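Local coordinates for protein haloacid dehalogenase-like hydrolase (Klebsiella pneumoniae subsp. pneumoniae, PDB 3PGV) that probably acts as a metal-dependent phosphatase of the Cof family within the haloacid dehalogenase-like superfamily, binding magnesium, with calcium held at the metal site in this crystal, at residues F168-D172 against H173-L177; A251-H254 against Q255-D259; E202-A205 against G206-K210; R104-A107 against A108-E112; G69-R72 against D73-I77. All coordinates share one frame; numbering follows the deposited sequence. Where two conformers were deposited one is given.

Contact 1 (F168-D172 against H173-L177); sequences FTCED and HEHLL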
loop_
_atom_site.group_PDB
_atom_site.type_symbol
_atom_site.label_atom_id
_atom_site.label_comp_id
_atom_site.label_asym_id
_atom_site.label_seq_id
_atom_site.Cartn_x
_atom_site.Cartn_y
_atom_site.Cartn_z
ATOM N N PHE A 168 11.269 -5.127 -5.874
ATOM C CA PHE A 168 11.988 -6.277 -6.384
ATOM C C PHE A 168 11.118 -7.497 -6.343
ATOM O O PHE A 168 10.626 -7.868 -5.271
ATOM C CB PHE A 168 13.281 -6.492 -5.574
ATOM C CG PHE A 168 14.148 -5.251 -5.514
ATOM C CD1 PHE A 168 15.048 -4.960 -6.535
ATOM C CD2 PHE A 168 14.019 -4.341 -4.465
ATOM C CE1 PHE A 168 15.812 -3.789 -6.502
ATOM C CE2 PHE A 168 14.781 -3.170 -4.436
ATOM C CZ PHE A 168 15.678 -2.905 -5.451
ATOM N N THR A 169 10.826 -8.077 -7.526
ATOM C CA THR A 169 9.989 -9.279 -7.620
ATOM C C THR A 169 10.846 -10.511 -7.841
ATOM O O THR A 169 11.791 -10.474 -8.628
ATOM C CB THR A 169 8.869 -9.106 -8.676
ATOM O OG1 THR A 169 9.459 -8.795 -9.932
ATOM C CG2 THR A 169 7.854 -8.007 -8.290
ATOM N N CYS A 170 10.570 -11.575 -7.082
ATOM C CA CYS A 170 11.321 -12.830 -7.112
ATOM C C CYS A 170 10.424 -13.952 -6.571
ATOM O O CYS A 170 9.887 -13.818 -5.485
ATOM C CB CYS A 170 12.607 -12.699 -6.293
ATOM S SG CYS A 170 13.565 -14.230 -6.153
ATOM N N GLU A 171 10.283 -15.061 -7.320
ATOM C CA GLU A 171 9.473 -16.211 -6.898
ATOM C C GLU A 171 10.003 -16.837 -5.599
ATOM O O GLU A 171 9.224 -17.355 -4.798
ATOM C CB GLU A 171 9.410 -17.269 -8.018
ATOM C CG GLU A 171 8.635 -16.798 -9.244
ATOM C CD GLU A 171 8.625 -17.763 -10.415
ATOM O OE1 GLU A 171 9.723 -18.113 -10.911
ATOM O OE2 GLU A 171 7.517 -18.101 -10.892
ATOM N N ASP A 172 11.332 -16.776 -5.389
ATOM C CA ASP A 172 11.976 -17.327 -4.195
ATOM C C ASP A 172 12.007 -16.259 -3.080
ATOM O O ASP A 172 12.843 -15.354 -3.116
ATOM C CB ASP A 172 13.400 -17.821 -4.541
ATOM C CG ASP A 172 14.153 -18.520 -3.408
ATOM O OD1 ASP A 172 13.656 -18.501 -2.260
ATOM O OD2 ASP A 172 15.272 -19.036 -3.665
ATOM N N HIS A 173 11.053 -16.347 -2.120
ATOM C CA HIS A 173 10.946 -15.420 -0.993
ATOM C C HIS A 173 12.233 -15.361 -0.178
ATOM O O HIS A 173 12.676 -14.270 0.184
ATOM C CB HIS A 173 9.770 -15.805 -0.077
ATOM C CG HIS A 173 9.761 -15.052 1.222
ATOM N ND1 HIS A 173 9.526 -13.689 1.263
ATOM C CD2 HIS A 173 9.993 -15.493 2.477
ATOM C CE1 HIS A 173 9.635 -13.344 2.538
ATOM N NE2 HIS A 173 9.903 -14.392 3.306
ATOM N N GLU A 174 12.815 -16.537 0.136
ATOM C CA GLU A 174 14.032 -16.642 0.926
ATOM C C GLU A 174 15.197 -15.884 0.281
ATOM O O GLU A 174 16.077 -15.412 0.990
ATOM C CB GLU A 174 14.413 -18.124 1.157
ATOM C CG GLU A 174 13.565 -18.845 2.206
ATOM C CD GLU A 174 12.095 -19.069 1.867
ATOM O OE1 GLU A 174 11.762 -19.239 0.667
ATOM O OE2 GLU A 174 11.289 -19.152 2.819
ATOM N N HIS A 175 15.199 -15.770 -1.061
ATOM C CA HIS A 175 16.253 -15.062 -1.785
ATOM C C HIS A 175 16.160 -13.525 -1.583
ATOM O O HIS A 175 17.183 -12.841 -1.636
ATOM C CB HIS A 175 16.216 -15.426 -3.278
ATOM C CG HIS A 175 17.360 -14.869 -4.060
ATOM N ND1 HIS A 175 18.637 -15.399 -3.949
ATOM C CD2 HIS A 175 17.378 -13.876 -4.970
ATOM C CE1 HIS A 175 19.395 -14.680 -4.759
ATOM N NE2 HIS A 175 18.683 -13.768 -5.411
ATOM N N LEU A 176 14.934 -13.005 -1.298
ATOM C CA LEU A 176 14.703 -11.572 -1.065
ATOM C C LEU A 176 15.089 -11.131 0.343
ATOM O O LEU A 176 15.424 -9.959 0.545
ATOM C CB LEU A 176 13.229 -11.198 -1.346
ATOM C CG LEU A 176 12.793 -11.221 -2.819
ATOM C CD1 LEU A 176 11.293 -10.968 -2.948
ATOM C CD2 LEU A 176 13.576 -10.210 -3.638
ATOM N N LEU A 177 15.027 -12.057 1.328
ATOM C CA LEU A 177 15.349 -11.745 2.735
ATOM C C LEU A 177 16.747 -11.092 2.944
ATOM O O LEU A 177 16.829 -10.055 3.612
ATOM C CB LEU A 177 15.167 -12.978 3.631
ATOM C CG LEU A 177 13.714 -13.422 3.835
ATOM C CD1 LEU A 177 13.645 -14.782 4.495
ATOM C CD2 LEU A 177 12.925 -12.386 4.632
#

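Contact 2 (A251-H254 against Q255-D259); sequences ANAH and QRLKD. With EDO (1,2-ethanediol), chain J.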
loop_
_atom_site.group_PDB
_atom_site.type_symbol
_atom_site.label_atom_id
_atom_site.label_comp_id
_atom_site.label_asym_id
_atom_site.label_seq_id
_atom_site.Cartn_x
_atom_site.Cartn_y
_atom_site.Cartn_z
ATOM N N ALA A 251 -7.195 -12.345 9.228
ATOM C CA ALA A 251 -6.840 -13.746 9.505
ATOM C C ALA A 251 -5.921 -14.281 8.397
ATOM O O ALA A 251 -5.017 -15.084 8.666
ATOM C CB ALA A 251 -8.098 -14.605 9.597
ATOM N N ASN A 252 -6.115 -13.785 7.158
ATOM C CA ASN A 252 -5.333 -14.212 6.001
ATOM C C ASN A 252 -3.993 -13.476 5.898
ATOM O O ASN A 252 -3.276 -13.648 4.916
ATOM C CB ASN A 252 -6.138 -14.025 4.736
ATOM C CG ASN A 252 -6.693 -12.628 4.580
ATOM O OD1 ASN A 252 -7.688 -12.261 5.201
ATOM N ND2 ASN A 252 -6.058 -11.823 3.741
ATOM N N ALA A 253 -3.661 -12.641 6.903
ATOM C CA ALA A 253 -2.435 -11.843 6.888
ATOM C C ALA A 253 -1.192 -12.694 6.946
ATOM O O ALA A 253 -1.228 -13.823 7.456
ATOM C CB ALA A 253 -2.438 -10.873 8.040
ATOM N N HIS A 254 -0.055 -12.125 6.500
ATOM C CA HIS A 254 1.242 -12.782 6.625
ATOM C C HIS A 254 1.601 -12.961 8.099
ATOM O O HIS A 254 1.308 -12.080 8.916
ATOM C CB HIS A 254 2.315 -11.987 5.893
ATOM C CG HIS A 254 2.095 -11.955 4.418
ATOM N ND1 HIS A 254 2.572 -12.960 3.597
ATOM C CD2 HIS A 254 1.381 -11.081 3.670
ATOM C CE1 HIS A 254 2.165 -12.648 2.379
ATOM N NE2 HIS A 254 1.460 -11.511 2.375
ATOM N N GLN A 255 2.164 -14.133 8.450
ATOM C CA GLN A 255 2.510 -14.488 9.825
ATOM C C GLN A 255 3.538 -13.516 10.421
ATOM O O GLN A 255 3.481 -13.220 11.618
ATOM C CB GLN A 255 3.035 -15.944 9.887
ATOM C CG GLN A 255 3.259 -16.475 11.312
ATOM C CD GLN A 255 1.971 -16.599 12.073
ATOM O OE1 GLN A 255 0.997 -17.216 11.612
ATOM N NE2 GLN A 255 1.947 -16.057 13.272
ATOM N N ARG A 256 4.455 -12.994 9.586
ATOM C CA ARG A 256 5.472 -12.051 10.038
ATOM C C ARG A 256 4.829 -10.774 10.607
ATOM O O ARG A 256 5.347 -10.205 11.569
ATOM C CB ARG A 256 6.457 -11.718 8.901
ATOM C CG ARG A 256 7.591 -10.782 9.334
ATOM C CD ARG A 256 8.642 -10.610 8.256
ATOM N NE ARG A 256 9.450 -9.413 8.473
ATOM C CZ ARG A 256 10.393 -8.995 7.638
ATOM N NH1 ARG A 256 10.680 -9.692 6.550
ATOM N NH2 ARG A 256 11.051 -7.871 7.883
ATOM N N LEU A 257 3.686 -10.348 10.034
ATOM C CA LEU A 257 2.939 -9.192 10.529
ATOM C C LEU A 257 2.310 -9.517 11.881
ATOM O O LEU A 257 2.376 -8.698 12.803
ATOM C CB LEU A 257 1.840 -8.755 9.497
ATOM C CG LEU A 257 0.872 -7.619 9.965
ATOM C CD1 LEU A 257 1.649 -6.309 10.304
ATOM C CD2 LEU A 257 -0.194 -7.363 8.940
ATOM N N LYS A 258 1.715 -10.720 12.003
ATOM C CA LYS A 258 1.113 -11.178 13.264
ATOM C C LYS A 258 2.178 -11.280 14.367
ATOM O O LYS A 258 1.933 -10.856 15.498
ATOM C CB LYS A 258 0.403 -12.531 13.072
ATOM C CG LYS A 258 -0.835 -12.445 12.183
ATOM C CD LYS A 258 -1.386 -13.818 11.864
ATOM C CE LYS A 258 -2.600 -13.756 10.970
ATOM N NZ LYS A 258 -3.129 -15.123 10.679
ATOM N N ASP A 259 3.378 -11.802 14.016
ATOM C CA ASP A 259 4.491 -11.971 14.949
ATOM C C ASP A 259 5.077 -10.622 15.396
ATOM O O ASP A 259 5.461 -10.479 16.560
ATOM C CB ASP A 259 5.594 -12.840 14.322
ATOM C CG ASP A 259 5.198 -14.288 14.072
ATOM O OD1 ASP A 259 4.138 -14.717 14.595
ATOM O OD2 ASP A 259 5.970 -15.005 13.384
HETATM C C1 EDO J . 7.861 -11.281 4.704
HETATM O O1 EDO J . 8.851 -11.988 5.461
HETATM C C2 EDO J . 6.486 -11.555 5.287
HETATM O O2 EDO J . 5.509 -10.836 4.538
#

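Contact 3 (E202-A205 against G206-K210); sequences EVMA and GGVSK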
loop_
_atom_site.group_PDB
_atom_site.type_symbol
_atom_site.label_atom_id
_atom_site.label_comp_id
_atom_site.label_asym_id
_atom_site.label_seq_id
_atom_site.Cartn_x
_atom_site.Cartn_y
_atom_site.Cartn_z
ATOM N N GLU A 202 9.572 -4.139 -1.425
ATOM C CA GLU A 202 9.391 -2.748 -1.846
ATOM C C GLU A 202 10.233 -1.764 -1.080
ATOM O O GLU A 202 10.506 -1.961 0.118
ATOM C CB GLU A 202 7.910 -2.356 -1.778
ATOM C CG GLU A 202 6.999 -3.433 -2.352
ATOM C CD GLU A 202 5.602 -2.994 -2.717
ATOM O OE1 GLU A 202 5.338 -1.772 -2.714
ATOM O OE2 GLU A 202 4.813 -3.863 -3.136
ATOM N N VAL A 203 10.642 -0.666 -1.762
ATOM C CA VAL A 203 11.443 0.387 -1.136
ATOM C C VAL A 203 10.830 1.733 -1.399
ATOM O O VAL A 203 10.678 2.128 -2.555
ATOM C CB VAL A 203 12.948 0.349 -1.566
ATOM C CG1 VAL A 203 13.767 1.351 -0.755
ATOM C CG2 VAL A 203 13.527 -1.056 -1.424
HETATM N N MSE A 204 10.473 2.446 -0.327
HETATM C CA MSE A 204 9.976 3.817 -0.395
HETATM C C MSE A 204 10.950 4.718 0.362
HETATM O O MSE A 204 11.841 4.216 1.052
HETATM C CB MSE A 204 8.563 3.924 0.240
HETATM C CG MSE A 204 7.435 3.395 -0.644
HETATM SE SE MSE A 204 7.459 1.467 -0.889
HETATM C CE MSE A 204 7.437 0.857 1.027
ATOM N N ALA A 205 10.778 6.050 0.259
ATOM C CA ALA A 205 11.641 7.001 0.996
ATOM C C ALA A 205 11.423 6.838 2.473
ATOM O O ALA A 205 10.341 6.421 2.892
ATOM C CB ALA A 205 11.312 8.431 0.586
ATOM N N GLY A 206 12.446 7.149 3.266
ATOM C CA GLY A 206 12.327 7.125 4.713
ATOM C C GLY A 206 11.279 8.106 5.182
ATOM O O GLY A 206 11.212 9.238 4.681
ATOM N N GLY A 207 10.403 7.649 6.056
ATOM C CA GLY A 207 9.302 8.465 6.535
ATOM C C GLY A 207 8.059 8.310 5.683
ATOM O O GLY A 207 7.036 8.936 5.949
ATOM N N VAL A 208 8.132 7.473 4.675
ATOM C CA VAL A 208 6.991 7.195 3.815
ATOM C C VAL A 208 6.456 5.789 4.116
ATOM O O VAL A 208 7.212 4.825 4.070
ATOM C CB VAL A 208 7.359 7.354 2.322
ATOM C CG1 VAL A 208 6.236 6.840 1.413
ATOM C CG2 VAL A 208 7.718 8.793 1.992
ATOM N N SER A 209 5.176 5.697 4.489
ATOM C CA SER A 209 4.473 4.431 4.721
ATOM C C SER A 209 2.988 4.710 4.691
ATOM O O SER A 209 2.591 5.882 4.703
ATOM C CB SER A 209 4.863 3.819 6.073
ATOM O OG SER A 209 4.229 4.482 7.152
ATOM N N LYS A 210 2.151 3.652 4.684
ATOM C CA LYS A 210 0.702 3.843 4.730
ATOM C C LYS A 210 0.286 4.560 6.028
ATOM O O LYS A 210 -0.633 5.389 6.006
ATOM C CB LYS A 210 -0.035 2.510 4.604
ATOM C CG LYS A 210 0.175 1.802 3.280
ATOM C CD LYS A 210 -0.690 0.572 3.212
ATOM C CE LYS A 210 -0.435 -0.263 1.995
ATOM N NZ LYS A 210 -1.359 -1.409 1.935
#

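Contact 4 (R104-A107 against A108-E112); sequences RDIA and ADLFE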
loop_
_atom_site.group_PDB
_atom_site.type_symbol
_atom_site.label_atom_id
_atom_site.label_comp_id
_atom_site.label_asym_id
_atom_site.label_seq_id
_atom_site.Cartn_x
_atom_site.Cartn_y
_atom_site.Cartn_z
ATOM N N ARG A 104 17.294 11.043 -4.813
ATOM C CA ARG A 104 17.859 10.768 -6.143
ATOM C C ARG A 104 18.999 9.738 -6.116
ATOM O O ARG A 104 19.014 8.821 -6.931
ATOM C CB ARG A 104 18.323 12.071 -6.803
ATOM C CG ARG A 104 18.484 11.969 -8.306
ATOM C CD ARG A 104 19.071 13.245 -8.892
ATOM N NE ARG A 104 19.189 13.169 -10.349
ATOM C CZ ARG A 104 20.206 12.592 -10.982
ATOM N NH1 ARG A 104 21.190 12.013 -10.290
ATOM N NH2 ARG A 104 20.229 12.548 -12.307
ATOM N N ASP A 105 19.953 9.903 -5.195
ATOM C CA ASP A 105 21.108 9.009 -5.095
ATOM C C ASP A 105 20.677 7.582 -4.757
ATOM O O ASP A 105 21.253 6.631 -5.285
ATOM C CB ASP A 105 22.120 9.533 -4.053
ATOM C CG ASP A 105 21.559 9.622 -2.649
ATOM O OD1 ASP A 105 20.448 10.172 -2.489
ATOM O OD2 ASP A 105 22.209 9.113 -1.717
ATOM N N ILE A 106 19.635 7.435 -3.896
ATOM C CA ILE A 106 19.131 6.124 -3.489
ATOM C C ILE A 106 18.378 5.459 -4.651
ATOM O O ILE A 106 18.624 4.288 -4.958
ATOM C CB ILE A 106 18.266 6.219 -2.203
ATOM C CG1 ILE A 106 19.059 6.865 -1.041
ATOM C CG2 ILE A 106 17.700 4.831 -1.807
ATOM C CD1 ILE A 106 18.322 6.871 0.290
ATOM N N ALA A 107 17.513 6.227 -5.339
ATOM C CA ALA A 107 16.794 5.729 -6.508
ATOM C C ALA A 107 17.791 5.238 -7.599
ATOM O O ALA A 107 17.662 4.119 -8.084
ATOM C CB ALA A 107 15.886 6.809 -7.067
ATOM N N ALA A 108 18.836 6.028 -7.876
ATOM C CA ALA A 108 19.854 5.665 -8.871
ATOM C C ALA A 108 20.514 4.333 -8.547
ATOM O O ALA A 108 20.688 3.500 -9.448
ATOM C CB ALA A 108 20.902 6.762 -8.976
ATOM N N ASP A 109 20.840 4.098 -7.242
ATOM C CA ASP A 109 21.449 2.843 -6.792
ATOM C C ASP A 109 20.463 1.689 -6.841
ATOM O O ASP A 109 20.826 0.602 -7.272
ATOM C CB ASP A 109 22.041 2.992 -5.376
ATOM C CG ASP A 109 23.265 3.907 -5.309
ATOM O OD1 ASP A 109 23.943 4.074 -6.351
ATOM O OD2 ASP A 109 23.566 4.416 -4.206
ATOM N N LEU A 110 19.207 1.925 -6.414
ATOM C CA LEU A 110 18.148 0.903 -6.432
ATOM C C LEU A 110 17.872 0.397 -7.830
ATOM O O LEU A 110 17.529 -0.778 -8.004
ATOM C CB LEU A 110 16.851 1.452 -5.814
ATOM C CG LEU A 110 16.855 1.626 -4.288
ATOM C CD1 LEU A 110 15.612 2.370 -3.828
ATOM C CD2 LEU A 110 16.959 0.278 -3.579
ATOM N N PHE A 111 18.044 1.277 -8.853
ATOM C CA PHE A 111 17.819 0.912 -10.264
ATOM C C PHE A 111 18.745 -0.217 -10.722
ATOM O O PHE A 111 18.405 -0.946 -11.654
ATOM C CB PHE A 111 18.037 2.125 -11.171
ATOM C CG PHE A 111 17.030 3.243 -11.062
ATOM C CD1 PHE A 111 15.854 3.078 -10.338
ATOM C CD2 PHE A 111 17.213 4.433 -11.758
ATOM C CE1 PHE A 111 14.923 4.117 -10.238
ATOM C CE2 PHE A 111 16.278 5.468 -11.665
ATOM C CZ PHE A 111 15.135 5.299 -10.907
ATOM N N GLU A 112 19.932 -0.344 -10.084
ATOM C CA GLU A 112 21.001 -1.213 -10.554
ATOM C C GLU A 112 21.531 -2.175 -9.496
ATOM O O GLU A 112 22.391 -2.992 -9.809
ATOM C CB GLU A 112 22.161 -0.346 -11.111
ATOM C CG GLU A 112 21.767 0.497 -12.326
ATOM C CD GLU A 112 21.212 -0.325 -13.483
ATOM O OE1 GLU A 112 21.830 -1.359 -13.826
ATOM O OE2 GLU A 112 20.158 0.060 -14.038
HETATM O O HOH W 1 23.171 6.035 -1.635
#

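Contact 5 (G69-R72 against D73-I77); sequences GQIR and DNLGI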
loop_
_atom_site.group_PDB
_atom_site.type_symbol
_atom_site.label_atom_id
_atom_site.label_comp_id
_atom_site.label_asym_id
_atom_site.label_seq_id
_atom_site.Cartn_x
_atom_site.Cartn_y
_atom_site.Cartn_z
ATOM N N GLY A 69 -7.872 2.644 -10.402
ATOM C CA GLY A 69 -8.923 3.346 -11.133
ATOM C C GLY A 69 -10.276 2.673 -11.076
ATOM O O GLY A 69 -11.276 3.315 -10.743
ATOM N N GLN A 70 -10.322 1.367 -11.381
ATOM C CA GLN A 70 -11.583 0.634 -11.378
ATOM C C GLN A 70 -12.148 0.495 -9.952
ATOM O O GLN A 70 -13.365 0.571 -9.767
ATOM C CB GLN A 70 -11.434 -0.737 -12.060
ATOM C CG GLN A 70 -12.776 -1.336 -12.489
ATOM C CD GLN A 70 -12.669 -2.761 -12.994
ATOM O OE1 GLN A 70 -11.602 -3.395 -12.964
ATOM N NE2 GLN A 70 -13.796 -3.313 -13.412
ATOM N N ILE A 71 -11.262 0.344 -8.942
ATOM C CA ILE A 71 -11.688 0.267 -7.547
ATOM C C ILE A 71 -12.329 1.580 -7.100
ATOM O O ILE A 71 -13.449 1.559 -6.578
ATOM C CB ILE A 71 -10.532 -0.180 -6.615
ATOM C CG1 ILE A 71 -10.155 -1.663 -6.894
ATOM C CG2 ILE A 71 -10.914 0.027 -5.130
ATOM C CD1 ILE A 71 -8.908 -2.070 -6.347
ATOM N N ARG A 72 -11.631 2.735 -7.342
ATOM C CA ARG A 72 -12.187 4.025 -6.959
ATOM C C ARG A 72 -13.492 4.370 -7.692
ATOM O O ARG A 72 -14.393 4.927 -7.069
ATOM C CB ARG A 72 -11.138 5.170 -6.999
ATOM C CG ARG A 72 -10.230 5.178 -8.223
ATOM C CD ARG A 72 -8.982 6.028 -7.984
ATOM N NE ARG A 72 -7.999 5.889 -9.063
ATOM C CZ ARG A 72 -7.990 6.643 -10.162
ATOM N NH1 ARG A 72 -8.903 7.599 -10.329
ATOM N NH2 ARG A 72 -7.061 6.457 -11.097
ATOM N N ASP A 73 -13.649 3.933 -8.959
ATOM C CA ASP A 73 -14.894 4.134 -9.723
ATOM C C ASP A 73 -16.060 3.284 -9.157
ATOM O O ASP A 73 -17.221 3.556 -9.459
ATOM C CB ASP A 73 -14.676 3.802 -11.226
ATOM C CG ASP A 73 -13.755 4.765 -11.975
ATOM O OD1 ASP A 73 -13.550 5.909 -11.480
ATOM O OD2 ASP A 73 -13.286 4.398 -13.081
ATOM N N ASN A 74 -15.744 2.258 -8.343
ATOM C CA ASN A 74 -16.759 1.368 -7.785
ATOM C C ASN A 74 -16.982 1.527 -6.268
ATOM O O ASN A 74 -17.880 0.886 -5.724
ATOM C CB ASN A 74 -16.453 -0.087 -8.142
ATOM C CG ASN A 74 -16.706 -0.411 -9.590
ATOM O OD1 ASN A 74 -17.798 -0.180 -10.127
ATOM N ND2 ASN A 74 -15.726 -0.993 -10.238
ATOM N N LEU A 75 -16.188 2.391 -5.587
ATOM C CA LEU A 75 -16.359 2.609 -4.141
ATOM C C LEU A 75 -17.760 3.142 -3.812
ATOM O O LEU A 75 -18.399 2.671 -2.860
ATOM C CB LEU A 75 -15.295 3.562 -3.594
ATOM C CG LEU A 75 -13.855 3.048 -3.589
ATOM C CD1 LEU A 75 -12.894 4.164 -3.272
ATOM C CD2 LEU A 75 -13.676 1.882 -2.602
ATOM N N GLY A 76 -18.229 4.105 -4.613
ATOM C CA GLY A 76 -19.537 4.718 -4.422
ATOM C C GLY A 76 -19.516 5.876 -3.450
ATOM O O GLY A 76 -20.545 6.529 -3.234
ATOM N N ILE A 77 -18.339 6.154 -2.858
ATOM C CA ILE A 77 -18.160 7.249 -1.892
ATOM C C ILE A 77 -16.936 8.089 -2.239
ATOM O O ILE A 77 -16.034 7.617 -2.926
ATOM C CB ILE A 77 -18.073 6.709 -0.430
ATOM C CG1 ILE A 77 -16.845 5.760 -0.256
ATOM C CG2 ILE A 77 -19.400 6.015 -0.009
ATOM C CD1 ILE A 77 -16.435 5.533 1.149
#

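Contact 1 (F168-D172 against H173-L177)
At D172 the chain passes from strand 163-169 into helix 173-187, with H175 N turned back to this N-cap residue. The capping bond, H175 N to D172 OD1, is weak at 3.4 Å; the same amide makes a backbone bond to D172 O, also weak, at 3.2 Å. D172 brings its carboxylate forward over the first residues of the helix by setting CG anti to its own N (chi1 -176°), which rests CG against H175 CB at 3.7 Å. There the two side chains cross at about a right angle, carboxylate and imidazole planes 37° apart. The far oxygen, D172 OD2, forms a salt bridge with K119, while H175 NE2 bonds to D117, so both polar ends are held by the segment ahead of strand 121-126. E174 folds at chi2 and brings OE1 to 3.6 Å from D172 OD1, a pairing of like charges that the nearby helix N terminus and K119 may ease. Beneath the cap lies an apolar layer. L176 lays CD2 against C170 CB at 3.8 Å and, farther along the strand, against F168 CB at 4.2 Å; C170 SG approaches H175 CD2 obliquely at 4.0 Å. The F168 ring continues inward to L179 and M183 of the same helix, and L176 meets F195, which packs the helix start on strand 191-195 of the six-stranded sheet.

Contact 2 (A251-H254 against Q255-D259)
H254 is the N-cap of helix 255-260, and the loop A251-H254 that delivers it follows strand 246-249 of the HAD-type core sheet, close to the calcium site. Backbone bonds open the helix: H254 O accepts from L257 N at 3.1 Å and from K258 N at 3.4 Å, both weak, so one carbonyl serves two amides of the first turn. Side chain to backbone, K258 reaches back past this turn. Its chain is extended beyond CG, with CG anti to the carbonyl carbon (chi1 -68°), and carries NZ to A251 O at 2.8 Å, tilted 32° from the carbonyl plane. That ammonium-carbonyl bond ties the start of the loop to the helix. Side chain to side chain, Q255 bends at chi2 and gives NE2 to D259 OD1 at 2.9 Å. The acceptor lies in the amide plane, but the carboxylate is met from above its own plane. The apolar share is small: A253 CB faces L257 CD2 at 4.3 Å and K258 CE at 4.1 Å, while L257 goes on to I249, A238 and L241. A253 also touches D233, a calcium ligand, and H254 has a backbone bond to the same residue, so the cap lies one residue removed from the metal, through D233. Bound 1,2-ethanediol, probably from the crystallisation liquor, lies between H254 and R256, whose NH2 forms a salt bridge with E180. The diol's O2 sits over one face of the imidazole, 3.6 Å from H254 CG, and its O1 accepts from R256 NH1 at the guanidinium edge, 3.1 Å away.

Contact 3 (E202-A205 against G206-K210)
V208 places CG1 anti to its backbone N (chi1 171°) and CG2 anti to its carbonyl carbon, a fork that sends one methyl to M204 and the other to A205. M204, a selenomethionine, has CG anti to its carbonyl carbon and bends at chi2 and chi3; its CB meets V208 CG1 at 3.9 Å, and the two side chains cross at about a right angle. The second methyl, V208 CG2, lies 3.9 Å from A205 CB. The chain turns between these residues in a type II beta turn, A205 to V208, closed by V208 N to A205 O at 3.0 Å with the donor 37° above the carbonyl plane. G207 holds the third position with positive phi (91°), as this turn type favours. The turn links strand 200-205 of the six-stranded sheet to helix 210-220. S209 is the N-cap of that helix, and K210 NZ forms salt bridges with D27, a calcium ligand, and with D237. The turn itself uses no charged group: with one backbone bond and two methyl contacts, the reversal is held mainly by turn geometry and apolar packing.

Contact 4 (R104-A107 against A108-E112)
The F111 ring carries the carbonyl of A107 over one face: O lies 3.0 Å above the ring plane, offset toward the rim, and 3.1 Å from F111 CD1. The same A107 O accepts from F111 N at 3.0 Å, nearly along the C=O axis, so a single oxygen serves the amide and rests over the ring of one residue. With CG anti to the carbonyl carbon (chi1 -68°), F111 swings its ring back along the helix until CZ meets A107 CB at 4.2 Å; A107 and F111 both go on to I163 of strand 163-169. The bonds A108 N to R104 O, D109 N to D105 O and L110 N to I106 O, the last 2.8 Å, make this a regular alpha-helical stretch. One step round the helix, I106 and L110 lie side by side and point the same way, I106 CG2 against L110 CD1 at 3.8 Å; both pack on W187, while L110 also reaches V166 and F168. On the polar flank a water donates to D105 OD2 at 3.2 Å and to D109 OD2 at 3.1 Å, bridging two carboxylates one turn apart. Each acid also has an arginine, R190 for D105 and R186 for D109. The helix is therefore two-sided: its apolar side joins the sheet and helix 173-187, whereas the acids are paired through water and arginines, which probably offset their mutual repulsion.

Contact 5 (G69-R72 against D73-I77)
N74 runs back along the helix to Q70. Its CB sits 3.6 Å from Q70 O, its CG 3.5 Å from the same oxygen, and ND2 ends 2.9 Å from it in a weak, strongly bent hydrogen bond (116°). ND2 also comes to 3.7 Å from Q70 CG, and the two side chains lie side by side, pointing the same way, with their amide planes 52° apart. Placing CG anti to the carbonyl carbon (chi1 -72°) is what turns the N74 amide back over this preceding turn. The main chain beneath is changing its pattern: D73 N still bonds to G69 O, but N74 N takes I71 O at 3.0 Å, from well above the carbonyl plane, and L75 N makes a weak bond to R72 O. These i to i-3 bonds mark the weakly bonded last turn of helix 69-75, the crossover helix of the beta-alpha-beta unit formed with strands 56-60 and 80-83. G76 then leaves the helix with positive phi, and I77 continues toward F57 and L47. On the side facing the sheet, L75 CD2 meets I71 CG2 at 4.2 Å, the two side chains crossing obliquely, and L75 goes on to F59 and M81, with L47 of helix 41-51 alongside. R72 was modelled in two conformers; in the one described its guanidinium lies with one face over G69 CA, a less certain placement. In that conformer NH2 bonds to Y65 O and the guanidinium makes a cation-pi contact with Y65, both equally provisional.

In the fold
From the N terminus, contact 5 comes first, ending the crossover helix between strands 56-60 and 80-83 of the eight-stranded core sheet. Contact 4 follows in helix 104-110, then contact 1 turns strand 163-169 into helix 173-187, and contact 3 turns strand 200-205 toward helix 210-220. Contact 2 closes the loop after core strand 246-249. All five are local and in series; none nests or crosses. Contacts 1, 3 and 4 meet around the six-stranded sheet: F168 packs on V203 and on the backbone of L110, and V203 packs on L110. L177 of helix 173-187 packs on R256 of helix 255-260, joining contacts 1 and 2, while contact 5 stands apart, about 32 Å from contact 1 between centres.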